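Local coordinates for protein beta-N-acetylhexosaminidase (Beutenbergia cavernae, PDB 5BU9) that probably hydrolyses terminal non-reducing N-acetyl-D-hexosamine residues in N-acetyl-beta-D-hexosaminides, as a member of glycosyl hydrolase family 3, at residues Leu105-Ala119 / Ser165-Val179. Residues are numbered along the deposited sequence; the frame is centred on the assembly and turned at random.
Sequences LDPATLQADATTWGA and SHANAFSAGMRASGV
Thr115 lies against Gly173 where two neighbouring helices on the outside of the TIM-barrel-type domain of this family 3 glycosidase pack closely. Their axes come within 7.0 Å and run roughly parallel, at 40°. Gly173 brings the backbones together: Thr115 CA and Gly173 CA are 4.0 Å apart, and a CB on Gly173 would clash with Gln111 O. Thr115 OG1 sits beside its own backbone N (chi1 -57°), which turns it back to donate to Gln111 O, on the opposite face of that carbonyl from Thr115 N; it also touches Gly173 CA at 3.2 Å. A valine in place of Thr115 would probably leave Gln111 O without its second donor. Ser177 OG donates to Thr115 O at 2.7 Å, on the opposite face of that carbonyl from Ala119 N. Phe170 and Trp117 cross at about a right angle, with Phe170 CE2 at the indole edge. The selenomethionine Met174, bent at chi2 and chi3, lays CE over one Phe170 face, near the rim, and against Ala114 CB. At the other end, the His166 ring has Pro107 CG over one face, toward the rim. Its ND1 bonds to Thr162 O, while NE2 makes a weak bond to Leu105 O at 2.7 Å, bent to 130° at the hydrogen.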
loop_
_atom_site.group_PDB
_atom_site.type_symbol
_atom_site.label_atom_id
_atom_site.label_comp_id
_atom_site.label_asym_id
_atom_site.label_seq_id
_atom_site.Cartn_x
_atom_site.Cartn_y
_atom_site.Cartn_z
ATOM N N LEU A 105 13.647 6.540 -19.053
ATOM C CA LEU A 105 14.869 5.731 -18.982
ATOM C C LEU A 105 14.686 4.320 -19.595
ATOM O O LEU A 105 13.601 3.728 -19.516
ATOM C CB LEU A 105 15.321 5.599 -17.516
ATOM C CG LEU A 105 15.572 6.863 -16.682
ATOM C CD1 LEU A 105 15.666 6.513 -15.222
ATOM C CD2 LEU A 105 16.856 7.571 -17.135
ATOM N N ASP A 106 15.741 3.797 -20.218
ATOM C CA ASP A 106 15.841 2.364 -20.524
ATOM C C ASP A 106 15.532 1.627 -19.239
ATOM O O ASP A 106 16.041 2.018 -18.195
ATOM C CB ASP A 106 17.248 1.968 -21.025
ATOM C CG ASP A 106 17.552 2.494 -22.420
ATOM O OD1 ASP A 106 16.606 2.874 -23.142
ATOM O OD2 ASP A 106 18.740 2.510 -22.808
ATOM N N PRO A 107 14.692 0.576 -19.299
ATOM C CA PRO A 107 14.367 -0.180 -18.081
ATOM C C PRO A 107 15.611 -0.675 -17.324
ATOM O O PRO A 107 15.638 -0.637 -16.091
ATOM C CB PRO A 107 13.529 -1.344 -18.622
ATOM C CG PRO A 107 12.815 -0.735 -19.792
ATOM C CD PRO A 107 13.857 0.157 -20.441
ATOM N N ALA A 108 16.633 -1.101 -18.061
ATOM C CA ALA A 108 17.907 -1.509 -17.477
ATOM C C ALA A 108 18.495 -0.411 -16.569
ATOM O O ALA A 108 18.942 -0.675 -15.446
ATOM C CB ALA A 108 18.899 -1.884 -18.597
ATOM N N THR A 109 18.495 0.820 -17.070
ATOM C CA THR A 109 19.015 1.959 -16.321
ATOM C C THR A 109 18.158 2.252 -15.077
ATOM O O THR A 109 18.684 2.543 -14.006
ATOM C CB THR A 109 19.071 3.223 -17.205
ATOM O OG1 THR A 109 19.833 2.955 -18.386
ATOM C CG2 THR A 109 19.691 4.382 -16.440
ATOM N N LEU A 110 16.842 2.172 -15.241
ATOM C CA LEU A 110 15.887 2.402 -14.159
ATOM C C LEU A 110 16.055 1.359 -13.077
ATOM O O LEU A 110 16.040 1.696 -11.902
ATOM C CB LEU A 110 14.453 2.376 -14.680
ATOM C CG LEU A 110 13.309 2.502 -13.659
ATOM C CD1 LEU A 110 13.529 3.701 -12.704
ATOM C CD2 LEU A 110 12.005 2.654 -14.401
ATOM N N GLN A 111 16.222 0.100 -13.484
ATOM C CA GLN A 111 16.435 -0.992 -12.546
ATOM C C GLN A 111 17.722 -0.779 -11.732
ATOM O O GLN A 111 17.749 -1.007 -10.514
ATOM C CB GLN A 111 16.490 -2.338 -13.272
ATOM C CG GLN A 111 16.759 -3.488 -12.293
ATOM C CD GLN A 111 16.538 -4.872 -12.885
ATOM O OE1 GLN A 111 15.914 -5.036 -13.936
ATOM N NE2 GLN A 111 17.036 -5.882 -12.185
ATOM N N ALA A 112 18.783 -0.330 -12.399
ATOM C CA ALA A 112 20.038 -0.022 -11.706
ATOM C C ALA A 112 19.851 1.138 -10.718
ATOM O O ALA A 112 20.285 1.057 -9.578
ATOM C CB ALA A 112 21.143 0.306 -12.705
ATOM N N ASP A 113 19.199 2.213 -11.149
ATOM C CA ASP A 113 18.968 3.335 -10.246
ATOM C C ASP A 113 18.047 2.915 -9.094
ATOM O O ASP A 113 18.224 3.359 -7.961
ATOM C CB ASP A 113 18.391 4.540 -10.999
ATOM C CG ASP A 113 19.402 5.165 -11.987
ATOM O OD1 ASP A 113 20.627 4.909 -11.881
ATOM O OD2 ASP A 113 18.957 5.923 -12.868
ATOM N N ALA A 114 17.091 2.031 -9.356
ATOM C CA ALA A 114 16.138 1.663 -8.299
ATOM C C ALA A 114 16.809 0.739 -7.304
ATOM O O ALA A 114 16.397 0.670 -6.158
ATOM C CB ALA A 114 14.913 1.008 -8.859
ATOM N N THR A 115 17.839 0.029 -7.755
ATOM C CA THR A 115 18.635 -0.793 -6.850
ATOM C C THR A 115 19.326 0.116 -5.827
ATOM O O THR A 115 19.371 -0.166 -4.623
ATOM C CB THR A 115 19.684 -1.611 -7.612
ATOM O OG1 THR A 115 19.032 -2.414 -8.596
ATOM C CG2 THR A 115 20.479 -2.498 -6.657
ATOM N N THR A 116 19.868 1.216 -6.323
ATOM C CA THR A 116 20.495 2.208 -5.475
ATOM C C THR A 116 19.473 2.773 -4.496
ATOM O O THR A 116 19.734 2.805 -3.295
ATOM C CB THR A 116 21.101 3.328 -6.311
ATOM O OG1 THR A 116 22.028 2.758 -7.239
ATOM C CG2 THR A 116 21.808 4.355 -5.432
ATOM N N TRP A 117 18.308 3.193 -5.000
ATOM C CA TRP A 117 17.259 3.804 -4.153
ATOM C C TRP A 117 16.817 2.820 -3.087
ATOM O O TRP A 117 16.640 3.169 -1.923
ATOM C CB TRP A 117 16.054 4.238 -4.991
ATOM C CG TRP A 117 16.442 5.200 -6.040
ATOM C CD1 TRP A 117 17.521 6.034 -6.013
ATOM C CD2 TRP A 117 15.798 5.415 -7.303
ATOM N NE1 TRP A 117 17.582 6.765 -7.175
ATOM C CE2 TRP A 117 16.538 6.399 -7.985
ATOM C CE3 TRP A 117 14.669 4.874 -7.919
ATOM C CZ2 TRP A 117 16.172 6.868 -9.249
ATOM C CZ3 TRP A 117 14.314 5.329 -9.172
ATOM C CH2 TRP A 117 15.065 6.312 -9.825
ATOM N N GLY A 118 16.651 1.572 -3.495
ATOM C CA GLY A 118 16.314 0.514 -2.559
ATOM C C GLY A 118 17.328 0.290 -1.451
ATOM O O GLY A 118 16.930 0.054 -0.306
ATOM N N ALA A 119 18.624 0.364 -1.787
ATOM C CA ALA A 119 19.705 0.143 -0.819
ATOM C C ALA A 119 19.656 1.203 0.302
ATOM O O ALA A 119 19.922 0.917 1.475
ATOM C CB ALA A 119 21.074 0.161 -1.522
ATOM N N SER A 165 6.960 -2.165 -18.267
ATOM C CA SER A 165 8.403 -2.364 -18.370
ATOM C C SER A 165 9.171 -1.471 -17.366
ATOM O O SER A 165 10.205 -1.864 -16.837
ATOM C CB SER A 165 8.887 -2.122 -19.802
ATOM O OG SER A 165 8.658 -0.799 -20.245
ATOM N N HIS A 166 8.657 -0.287 -17.071
ATOM C CA HIS A 166 9.389 0.554 -16.157
ATOM C C HIS A 166 9.066 0.213 -14.708
ATOM O O HIS A 166 9.994 0.069 -13.901
ATOM C CB HIS A 166 9.148 2.023 -16.495
ATOM C CG HIS A 166 9.730 2.396 -17.819
ATOM N ND1 HIS A 166 9.073 2.164 -19.005
ATOM C CD2 HIS A 166 10.947 2.887 -18.153
ATOM C CE1 HIS A 166 9.841 2.539 -20.013
ATOM N NE2 HIS A 166 10.985 2.981 -19.523
ATOM N N ALA A 167 7.791 0.030 -14.373
ATOM C CA ALA A 167 7.455 -0.282 -12.984
ATOM C C ALA A 167 8.062 -1.623 -12.600
ATOM O O ALA A 167 8.526 -1.796 -11.467
ATOM C CB ALA A 167 5.941 -0.283 -12.747
ATOM N N ASN A 168 8.095 -2.567 -13.537
ATOM C CA ASN A 168 8.652 -3.884 -13.218
ATOM C C ASN A 168 10.170 -3.802 -13.043
ATOM O O ASN A 168 10.758 -4.568 -12.276
ATOM C CB ASN A 168 8.307 -4.920 -14.295
ATOM C CG ASN A 168 6.869 -5.360 -14.230
ATOM O OD1 ASN A 168 6.178 -5.100 -13.240
ATOM N ND2 ASN A 168 6.403 -6.032 -15.284
ATOM N N ALA A 169 10.787 -2.870 -13.765
ATOM C CA ALA A 169 12.211 -2.634 -13.656
ATOM C C ALA A 169 12.465 -2.066 -12.267
ATOM O O ALA A 169 13.354 -2.520 -11.554
ATOM C CB ALA A 169 12.671 -1.691 -14.717
ATOM N N PHE A 170 11.629 -1.101 -11.875
ATOM C CA PHE A 170 11.742 -0.432 -10.571
ATOM C C PHE A 170 11.605 -1.479 -9.463
ATOM O O PHE A 170 12.424 -1.538 -8.565
ATOM C CB PHE A 170 10.682 0.693 -10.481
ATOM C CG PHE A 170 10.585 1.411 -9.138
ATOM C CD1 PHE A 170 9.844 0.874 -8.087
ATOM C CD2 PHE A 170 11.128 2.679 -8.976
ATOM C CE1 PHE A 170 9.702 1.552 -6.890
ATOM C CE2 PHE A 170 10.982 3.362 -7.782
ATOM C CZ PHE A 170 10.266 2.793 -6.727
ATOM N N SER A 171 10.589 -2.324 -9.571
ATOM C CA SER A 171 10.349 -3.381 -8.595
ATOM C C SER A 171 11.562 -4.300 -8.501
ATOM O O SER A 171 12.018 -4.631 -7.404
ATOM C CB SER A 171 9.086 -4.200 -8.967
ATOM O OG SER A 171 7.893 -3.462 -8.776
ATOM N N ALA A 172 12.089 -4.702 -9.655
ATOM C CA ALA A 172 13.231 -5.622 -9.693
ATOM C C ALA A 172 14.464 -5.083 -8.941
ATOM O O ALA A 172 15.112 -5.828 -8.198
ATOM C CB ALA A 172 13.583 -5.955 -11.122
ATOM N N GLY A 173 14.785 -3.800 -9.117
ATOM C CA GLY A 173 15.923 -3.206 -8.428
ATOM C C GLY A 173 15.680 -3.076 -6.931
ATOM O O GLY A 173 16.565 -3.244 -6.099
HETATM N N MSE A 174 14.439 -2.771 -6.609
HETATM C CA MSE A 174 13.994 -2.636 -5.249
HETATM C C MSE A 174 14.193 -3.987 -4.544
HETATM O O MSE A 174 14.885 -4.051 -3.521
HETATM C CB MSE A 174 12.527 -2.154 -5.248
HETATM C CG MSE A 174 12.085 -1.393 -4.010
HETATM SE SE MSE A 174 12.727 0.436 -3.821
HETATM C CE MSE A 174 12.960 0.819 -5.702
ATOM N N ARG A 175 13.639 -5.065 -5.121
ATOM C CA ARG A 175 13.804 -6.418 -4.588
ATOM C C ARG A 175 15.279 -6.814 -4.510
ATOM O O ARG A 175 15.670 -7.472 -3.559
ATOM C CB ARG A 175 13.058 -7.453 -5.439
ATOM C CG ARG A 175 11.552 -7.298 -5.425
ATOM C CD ARG A 175 10.770 -8.506 -6.007
ATOM N NE ARG A 175 9.370 -8.095 -6.107
ATOM C CZ ARG A 175 8.766 -7.773 -7.245
ATOM N NH1 ARG A 175 9.423 -7.880 -8.393
ATOM N NH2 ARG A 175 7.499 -7.368 -7.238
ATOM N N ALA A 176 16.098 -6.411 -5.491
ATOM C CA ALA A 176 17.523 -6.797 -5.490
ATOM C C ALA A 176 18.242 -6.190 -4.290
ATOM O O ALA A 176 19.286 -6.686 -3.872
ATOM C CB ALA A 176 18.226 -6.383 -6.798
ATOM N N SER A 177 17.679 -5.119 -3.736
ATOM C CA SER A 177 18.235 -4.516 -2.528
ATOM C C SER A 177 17.471 -4.887 -1.241
ATOM O O SER A 177 17.706 -4.287 -0.203
ATOM C CB SER A 177 18.286 -2.998 -2.689
ATOM O OG SER A 177 19.316 -2.647 -3.605
ATOM N N GLY A 178 16.582 -5.880 -1.307
ATOM C CA GLY A 178 15.868 -6.356 -0.132
ATOM C C GLY A 178 14.597 -5.608 0.242
ATOM O O GLY A 178 14.092 -5.742 1.356
ATOM N N VAL A 179 14.065 -4.823 -0.692
ATOM C CA VAL A 179 12.845 -4.050 -0.439
ATOM C C VAL A 179 11.735 -4.519 -1.342
ATOM O O VAL A 179 11.834 -4.367 -2.563
ATOM C CB VAL A 179 13.051 -2.537 -0.658
ATOM C CG1 VAL A 179 11.803 -1.808 -0.207
ATOM C CG2 VAL A 179 14.266 -2.055 0.075
#